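Long-range contact in conserved hypothetical protein (Sulfolobus solfataricus, PDB 2FNA), which is an archaeal AAA+ ATPase that binds ADP and magnesium and probably hydrolyses ATP, though its cellular role is unclear: residues Pro57-Asp62 and Val139-Asp144. Numbering follows the deposited sequence.
Sequences PYIYLD and VIIVLD. With EDO (1,2-ethanediol), chain E.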
ATOM      1  N   PRO A  57       0.949  21.993  -1.250  1.00 31.65           N
ATOM      2  CA  PRO A  57       2.297  21.503  -1.037  1.00 31.87           C
ATOM      3  C   PRO A  57       2.245  20.130  -0.374  1.00 33.54           C
ATOM      4  O   PRO A  57       1.318  19.827   0.381  1.00 31.43           O
ATOM      5  CB  PRO A  57       2.919  22.516  -0.084  1.00 31.11           C
ATOM      6  CG  PRO A  57       1.828  23.399   0.361  1.00 36.52           C
ATOM      7  CD  PRO A  57       0.677  23.255  -0.536  1.00 30.42           C
ATOM      8  N   TYR A  58       3.219  19.295  -0.675  1.00 34.16           N
ATOM      9  CA  TYR A  58       3.221  17.957  -0.136  1.00 34.14           C
ATOM     10  C   TYR A  58       4.628  17.374  -0.112  1.00 35.78           C
ATOM     11  O   TYR A  58       5.555  17.859  -0.805  1.00 34.27           O
ATOM     12  CB  TYR A  58       2.281  17.057  -0.943  1.00 35.17           C
ATOM     13  CG  TYR A  58       2.766  16.762  -2.350  1.00 39.09           C
ATOM     14  CD1 TYR A  58       2.459  17.620  -3.418  1.00 45.14           C
ATOM     15  CD2 TYR A  58       3.545  15.640  -2.615  1.00 38.55           C
ATOM     16  CE1 TYR A  58       2.920  17.359  -4.729  1.00 40.59           C
ATOM     17  CE2 TYR A  58       4.018  15.375  -3.923  1.00 39.28           C
ATOM     18  CZ  TYR A  58       3.689  16.231  -4.963  1.00 42.46           C
ATOM     19  OH  TYR A  58       4.147  15.947  -6.224  1.00 42.68           O
ATOM     20  N   ILE A  59       4.758  16.363   0.750  1.00 35.65           N
ATOM     21  CA  ILE A  59       5.921  15.514   0.898  1.00 37.09           C
ATOM     22  C   ILE A  59       5.410  14.104   0.597  1.00 35.97           C
ATOM     23  O   ILE A  59       4.442  13.671   1.194  1.00 36.78           O
ATOM     24  CB  ILE A  59       6.423  15.567   2.374  1.00 39.10           C
ATOM     25  CG1 ILE A  59       7.149  16.890   2.653  1.00 41.59           C
ATOM     26  CG2 ILE A  59       7.280  14.341   2.732  1.00 45.18           C
ATOM     27  CD1 ILE A  59       8.449  17.061   1.928  1.00 45.29           C
ATOM     28  N   TYR A  60       6.030  13.402  -0.339  1.00 35.28           N
ATOM     29  CA  TYR A  60       5.576  12.068  -0.697  1.00 37.77           C
ATOM     30  C   TYR A  60       6.608  11.018  -0.358  1.00 39.27           C
ATOM     31  O   TYR A  60       7.598  10.895  -1.060  1.00 40.06           O
ATOM     32  CB  TYR A  60       5.274  12.013  -2.190  1.00 38.30           C
ATOM     33  CG  TYR A  60       4.385  10.882  -2.588  1.00 34.36           C
ATOM     34  CD1 TYR A  60       4.816   9.550  -2.493  1.00 40.58           C
ATOM     35  CD2 TYR A  60       3.091  11.128  -3.045  1.00 35.60           C
ATOM     36  CE1 TYR A  60       3.979   8.515  -2.858  1.00 40.24           C
ATOM     37  CE2 TYR A  60       2.264  10.103  -3.427  1.00 35.79           C
ATOM     38  CZ  TYR A  60       2.708   8.804  -3.320  1.00 38.69           C
ATOM     39  OH  TYR A  60       1.887   7.773  -3.698  1.00 38.67           O
ATOM     40  N   LEU A  61       6.383  10.250   0.706  1.00 40.63           N
ATOM     41  CA  LEU A  61       7.293   9.149   1.052  1.00 40.12           C
ATOM     42  C   LEU A  61       6.806   7.820   0.470  1.00 38.23           C
ATOM     43  O   LEU A  61       5.822   7.241   0.939  1.00 37.25           O
ATOM     44  CB  LEU A  61       7.484   9.036   2.564  1.00 39.31           C
ATOM     45  CG  LEU A  61       8.099  10.250   3.275  1.00 44.48           C
ATOM     46  CD1 LEU A  61       8.447   9.913   4.730  1.00 45.99           C
ATOM     47  CD2 LEU A  61       9.355  10.715   2.561  1.00 49.30           C
ATOM     48  N   ASP A  62       7.509   7.368  -0.571  1.00 37.56           N
ATOM     49  CA  ASP A  62       7.242   6.104  -1.241  1.00 39.34           C
ATOM     50  C   ASP A  62       8.031   4.972  -0.549  1.00 37.61           C
ATOM     51  O   ASP A  62       9.218   4.773  -0.785  1.00 41.64           O
ATOM     52  CB  ASP A  62       7.593   6.247  -2.713  1.00 41.32           C
ATOM     53  CG  ASP A  62       7.174   5.064  -3.524  1.00 44.55           C
ATOM     54  OD1 ASP A  62       6.263   4.333  -3.099  1.00 48.63           O
ATOM     55  OD2 ASP A  62       7.765   4.865  -4.602  1.00 40.99           O
ATOM     56  N   VAL A 139      -0.444  21.355   4.342  1.00 29.45           N
ATOM     57  CA  VAL A 139       0.668  20.622   3.727  1.00 28.86           C
ATOM     58  C   VAL A 139       0.357  19.161   3.970  1.00 28.42           C
ATOM     59  O   VAL A 139       0.015  18.785   5.080  1.00 29.63           O
ATOM     60  CB  VAL A 139       2.010  20.948   4.387  1.00 29.44           C
ATOM     61  CG1 VAL A 139       3.128  20.138   3.759  1.00 31.21           C
ATOM     62  CG2 VAL A 139       2.292  22.474   4.332  1.00 32.63           C
ATOM     63  N   ILE A 140       0.476  18.364   2.922  1.00 30.55           N
ATOM     64  CA  ILE A 140       0.113  16.973   2.960  1.00 30.97           C
ATOM     65  C   ILE A 140       1.377  16.169   3.109  1.00 30.49           C
ATOM     66  O   ILE A 140       2.369  16.391   2.393  1.00 32.20           O
ATOM     67  CB  ILE A 140      -0.646  16.577   1.698  1.00 32.25           C
ATOM     68  CG1 ILE A 140      -1.884  17.470   1.563  1.00 28.89           C
ATOM     69  CG2 ILE A 140      -0.975  15.077   1.712  1.00 36.01           C
ATOM     70  CD1 ILE A 140      -2.604  17.320   0.281  1.00 35.53           C
ATOM     71  N   ILE A 141       1.345  15.243   4.054  1.00 28.58           N
ATOM     72  CA  ILE A 141       2.438  14.333   4.282  1.00 31.53           C
ATOM     73  C   ILE A 141       1.929  12.950   3.923  1.00 31.30           C
ATOM     74  O   ILE A 141       1.023  12.415   4.581  1.00 27.99           O
ATOM     75  CB  ILE A 141       2.923  14.304   5.729  1.00 32.93           C
ATOM     76  CG1 ILE A 141       3.154  15.708   6.276  1.00 34.79           C
ATOM     77  CG2 ILE A 141       4.187  13.451   5.819  1.00 33.38           C
ATOM     78  CD1 ILE A 141       4.433  16.354   5.880  1.00 45.80           C
ATOM     79  N   VAL A 142       2.500  12.397   2.858  1.00 31.47           N
ATOM     80  CA  VAL A 142       2.105  11.101   2.361  1.00 33.07           C
ATOM     81  C   VAL A 142       3.106  10.079   2.799  1.00 33.26           C
ATOM     82  O   VAL A 142       4.318  10.206   2.525  1.00 32.85           O
ATOM     83  CB  VAL A 142       2.003  11.091   0.810  1.00 31.61           C
ATOM     84  CG1 VAL A 142       1.572   9.757   0.305  1.00 36.19           C
ATOM     85  CG2 VAL A 142       1.050  12.173   0.335  1.00 41.45           C
ATOM     86  N   LEU A 143       2.578   9.050   3.454  1.00 33.00           N
ATOM     87  CA  LEU A 143       3.333   7.878   3.824  1.00 34.71           C
ATOM     88  C   LEU A 143       2.699   6.737   3.086  1.00 34.06           C
ATOM     89  O   LEU A 143       1.757   6.126   3.568  1.00 29.34           O
ATOM     90  CB  LEU A 143       3.256   7.658   5.332  1.00 35.23           C
ATOM     91  CG  LEU A 143       3.704   8.827   6.219  1.00 33.90           C
ATOM     92  CD1 LEU A 143       3.568   8.471   7.662  1.00 42.84           C
ATOM     93  CD2 LEU A 143       5.117   9.227   5.927  1.00 40.02           C
ATOM     94  N   ASP A 144       3.201   6.483   1.884  1.00 33.81           N
ATOM     95  CA  ASP A 144       2.614   5.491   1.018  1.00 36.14           C
ATOM     96  C   ASP A 144       3.254   4.140   1.345  1.00 36.30           C
ATOM     97  O   ASP A 144       4.437   3.915   1.107  1.00 36.61           O
ATOM     98  CB  ASP A 144       2.807   5.904  -0.438  1.00 37.73           C
ATOM     99  CG  ASP A 144       1.946   5.104  -1.431  1.00 36.25           C
ATOM    100  OD1 ASP A 144       1.155   4.228  -1.025  1.00 36.01           O
ATOM    101  OD2 ASP A 144       2.090   5.367  -2.661  1.00 31.57           O
TER
HETATM  102  C1  EDO E 501       5.962  18.519  -4.066  1.00 52.36           C
HETATM  103  O1  EDO E 501       7.141  17.813  -4.474  1.00 51.86           O
HETATM  104  C2  EDO E 501       6.325  19.756  -3.257  1.00 49.31           C
HETATM  105  O2  EDO E 501       5.120  20.386  -2.779  1.00 42.21           O
HETATM  106  O   HOH W   1       4.661   3.052  -1.541  1.00 38.03           O
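Tyr-60 lies over Val-142 and reaches Asp-144, two residues further along the parallel neighbouring strand. CG1 of Val-142 sits 3.8 Å from the centroid of the Tyr-60 ring, nearly on the ring normal, a CH-pi contact. With CG anti to the backbone N (chi1 -160°), the ring leans forward across strand 139-144, toward its C-terminal end, and the Tyr-60 OH donates to Asp-144 OD2 at 2.6 Å, meeting that oxygen from above the carboxylate plane. Ring and carboxylate are turned 74° apart. Beneath these side chains five backbone hydrogen bonds join the strands, from Ile-140 N to Pro-57 O through to Asp-144 N to Leu-61 O. The opposite face of the sheet is closely packed: Leu-61 and Leu-143 run side by side, CD1 of the first 3.6 Å from CD2 of the second, and helix 74-91 covers Ile-59 and Leu-61. The outer side of strand 58-62, an end strand of the five-stranded sheet, is looser. There a 1,2-ethanediol accepts from Tyr-58 N at 3.0 Å and lays its C1 over one face of the Tyr-58 ring. At the carboxyl ends a water bridges Asp-62 OD1 and Asp-144 O, while Asp-62 OD1 and Asp-144 OD2 stand 4.3 Å apart. A phenylalanine in place of Tyr-60 would probably keep the cover over Val-142 but cost Asp-144 OD2 a donor, leaving its carboxylate less firmly oriented. Ser-176 holds Asp-144 OD1, and Ser-44 of the probable P-loop shares OD2. Strand 139-144 thus ends in an aspartate whose side chain comes within about 4 Å of the bound magnesium, a place consistent with the Walker B strand of P-loop ATPases; the tyrosine, with the two serines, is likely to restrain the rotation of this carboxylate near the metal.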